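Local coordinates for Di-haem cytochrome c peroxidase family protein (Burkholderia thailandensis E264, PDB 6NX0) that carries two covalently bound c-type hemes, can form an unusually stable bis-Fe(IV) state, and probably acts as a peroxidase, at residues P112-E116 / L220-I224. Numbering follows the deposited sequence.
Sequences PALSE and LMRKI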
ATOM      1  N   PRO A 112     -13.056 -17.697   7.038  1.00 12.12           N
ATOM      2  CA  PRO A 112     -13.613 -16.776   8.041  1.00 10.24           C
ATOM      3  C   PRO A 112     -13.487 -17.279   9.470  1.00 11.34           C
ATOM      4  O   PRO A 112     -13.893 -16.578  10.399  1.00 12.51           O
ATOM      5  CB  PRO A 112     -15.087 -16.678   7.619  1.00 15.73           C
ATOM      6  CG  PRO A 112     -15.374 -18.066   7.058  1.00 13.53           C
ATOM      7  CD  PRO A 112     -14.108 -18.519   6.394  1.00 14.10           C
ATOM      8  N   ALA A 113     -12.951 -18.468   9.677  1.00 10.01           N
ATOM      9  CA  ALA A 113     -12.728 -18.956  11.026  1.00 11.77           C
ATOM     10  C   ALA A 113     -11.503 -18.339  11.676  1.00 13.05           C
ATOM     11  O   ALA A 113     -11.293 -18.538  12.879  1.00 14.18           O
ATOM     12  CB  ALA A 113     -12.570 -20.483  11.016  1.00 14.96           C
ATOM     13  N   LEU A 114     -10.699 -17.585  10.931  1.00 11.02           N
ATOM     14  CA  LEU A 114      -9.423 -17.086  11.415  1.00 10.55           C
ATOM     15  C   LEU A 114      -9.537 -15.731  12.109  1.00 14.07           C
ATOM     16  O   LEU A 114      -8.561 -14.968  12.144  1.00 19.04           O
ATOM     17  CB  LEU A 114      -8.433 -17.006  10.255  1.00 12.24           C
ATOM     18  CG  LEU A 114      -8.197 -18.334   9.514  1.00 12.48           C
ATOM     19  CD1 LEU A 114      -7.052 -18.192   8.519  1.00 14.77           C
ATOM     20  CD2 LEU A 114      -7.940 -19.474  10.491  1.00 12.66           C
ATOM     21  N   SER A 115     -10.714 -15.391  12.602  1.00 11.21           N
ATOM     22  CA  SER A 115     -10.913 -14.196  13.397  1.00 10.64           C
ATOM     23  C   SER A 115     -11.617 -14.551  14.700  1.00 12.66           C
ATOM     24  O   SER A 115     -12.179 -15.642  14.869  1.00 12.09           O
ATOM     25  CB  SER A 115     -11.734 -13.166  12.634  1.00 11.64           C
ATOM     26  OG  SER A 115     -13.021 -13.670  12.297  1.00 13.39           O
ATOM     27  N   GLU A 116     -11.599 -13.593  15.621  1.00 11.28           N
ATOM     28  CA  GLU A 116     -12.366 -13.676  16.857  1.00 12.51           C
ATOM     29  C   GLU A 116     -13.137 -12.380  17.042  1.00 10.91           C
ATOM     30  O   GLU A 116     -12.512 -11.319  17.177  1.00 12.05           O
ATOM     31  CB  GLU A 116     -11.440 -13.899  18.050  1.00 13.42           C
ATOM     32  CG  GLU A 116     -10.754 -15.252  18.059  1.00 15.74           C
ATOM     33  CD  GLU A 116     -11.734 -16.409  18.205  1.00 17.70           C
ATOM     34  OE1 GLU A 116     -12.851 -16.209  18.748  1.00 24.26           O
ATOM     35  OE2 GLU A 116     -11.384 -17.521  17.772  1.00 17.91           O
ATOM     36  N   LEU A 220      -4.514 -19.415  18.167  1.00 12.04           N
ATOM     37  CA  LEU A 220      -4.851 -19.611  16.764  1.00 11.25           C
ATOM     38  C   LEU A 220      -4.471 -21.006  16.313  1.00 11.86           C
ATOM     39  O   LEU A 220      -5.213 -21.646  15.557  1.00 10.57           O
ATOM     40  CB  LEU A 220      -4.157 -18.556  15.911  1.00 11.18           C
ATOM     41  CG  LEU A 220      -4.379 -18.672  14.395  1.00 12.11           C
ATOM     42  CD1 LEU A 220      -5.883 -18.522  14.065  1.00 13.02           C
ATOM     43  CD2 LEU A 220      -3.525 -17.678  13.630  1.00 14.54           C
ATOM     44  N   MET A 221      -3.313 -21.488  16.758  1.00 12.03           N
ATOM     45  CA  MET A 221      -2.867 -22.833  16.402  1.00 11.04           C
ATOM     46  C   MET A 221      -3.880 -23.871  16.833  1.00 11.09           C
ATOM     47  O   MET A 221      -4.234 -24.772  16.063  1.00 11.06           O
ATOM     48  CB  MET A 221      -1.513 -23.106  17.059  1.00 10.35           C
ATOM     49  CG  MET A 221      -0.991 -24.520  16.930  1.00 12.67           C
ATOM     50  SD  MET A 221       0.410 -24.785  18.021  1.00 15.07           S
ATOM     51  CE  MET A 221      -0.418 -24.970  19.602  1.00 18.31           C
ATOM     52  N   ARG A 222      -4.355 -23.769  18.078  1.00  9.55           N
ATOM     53  CA  ARG A 222      -5.304 -24.737  18.595  1.00 12.58           C
ATOM     54  C   ARG A 222      -6.606 -24.678  17.829  1.00 13.02           C
ATOM     55  O   ARG A 222      -7.198 -25.711  17.513  1.00 13.33           O
ATOM     56  CB  ARG A 222      -5.565 -24.485  20.075  1.00 14.41           C
ATOM     57  CG  ARG A 222      -4.429 -24.934  20.981  1.00 20.45           C
ATOM     58  CD  ARG A 222      -4.630 -24.447  22.420  1.00 17.97           C
ATOM     59  NE  ARG A 222      -3.716 -25.159  23.315  1.00 23.09           N
ATOM     60  CZ  ARG A 222      -2.420 -24.887  23.437  1.00 28.63           C
ATOM     61  NH1 ARG A 222      -1.859 -23.915  22.722  1.00 23.34           N
ATOM     62  NH2 ARG A 222      -1.680 -25.593  24.286  1.00 24.45           N
ATOM     63  N   LYS A 223      -7.052 -23.469  17.495  1.00 10.52           N
ATOM     64  CA  LYS A 223      -8.271 -23.324  16.720  1.00 11.04           C
ATOM     65  C   LYS A 223      -8.127 -23.963  15.338  1.00 11.08           C
ATOM     66  O   LYS A 223      -8.967 -24.773  14.918  1.00 12.16           O
ATOM     67  CB  LYS A 223      -8.613 -21.839  16.613  1.00 10.22           C
ATOM     68  CG  LYS A 223      -9.844 -21.580  15.755  1.00 13.37           C
ATOM     69  CD  LYS A 223     -10.322 -20.142  15.876  1.00 13.92           C
ATOM     70  CE  LYS A 223      -9.314 -19.114  15.397  1.00 14.67           C
ATOM     71  NZ  LYS A 223      -9.935 -17.749  15.350  1.00 13.56           N
ATOM     72  N   ILE A 224      -7.063 -23.607  14.607  1.00 10.21           N
ATOM     73  CA  ILE A 224      -6.882 -24.121  13.252  1.00  8.81           C
ATOM     74  C   ILE A 224      -6.692 -25.631  13.287  1.00 11.27           C
ATOM     75  O   ILE A 224      -7.150 -26.362  12.389  1.00 10.89           O
ATOM     76  CB  ILE A 224      -5.684 -23.433  12.586  1.00  8.94           C
ATOM     77  CG1 ILE A 224      -5.971 -21.957  12.309  1.00 10.64           C
ATOM     78  CG2 ILE A 224      -5.288 -24.187  11.313  1.00 12.45           C
ATOM     79  CD1 ILE A 224      -4.800 -21.225  11.669  1.00 13.06           C
TER
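Lys223 reaches from helix 217-225 across to the loop after helix 99-109 and sets its ammonium end against Ala113 O and the carboxylate of Glu116. With CG anti to the backbone N (chi1 177°), the chain leaves the helix nearly extended and bends once, at chi3, before NZ. That nitrogen donates to Ala113 O at 2.9 Å, lying in the carbonyl plane, and makes a salt bridge with Glu116 OE2 at 2.8 Å. Glu116 comes from the opposite direction, folded at chi2 (-64°), and OE2 is met on its anti side, 33° out of the carboxylate plane. Asn214 adds to the grip: its OD1 accepts from Lys223 NZ, while its ND2 bonds Leu114 O. Alongside these polar contacts, Leu114 CD2 packs on Ile224 CG1 at 3.7 Å and, more loosely, on Leu220 CD1 at 4.2 Å. Ile224 and Leu220 also rest on Leu252 of helix 245-260, so Leu114 joins the loop to that helical packing. Its side chain lies about 6 Å from a bound heme c. This is loop-on-helix packing within the di-haem cytochrome c peroxidase family region. A single lysine nitrogen thus ties backbone, carboxylate and amide together, and the nearby carboxylate probably favours its charged form.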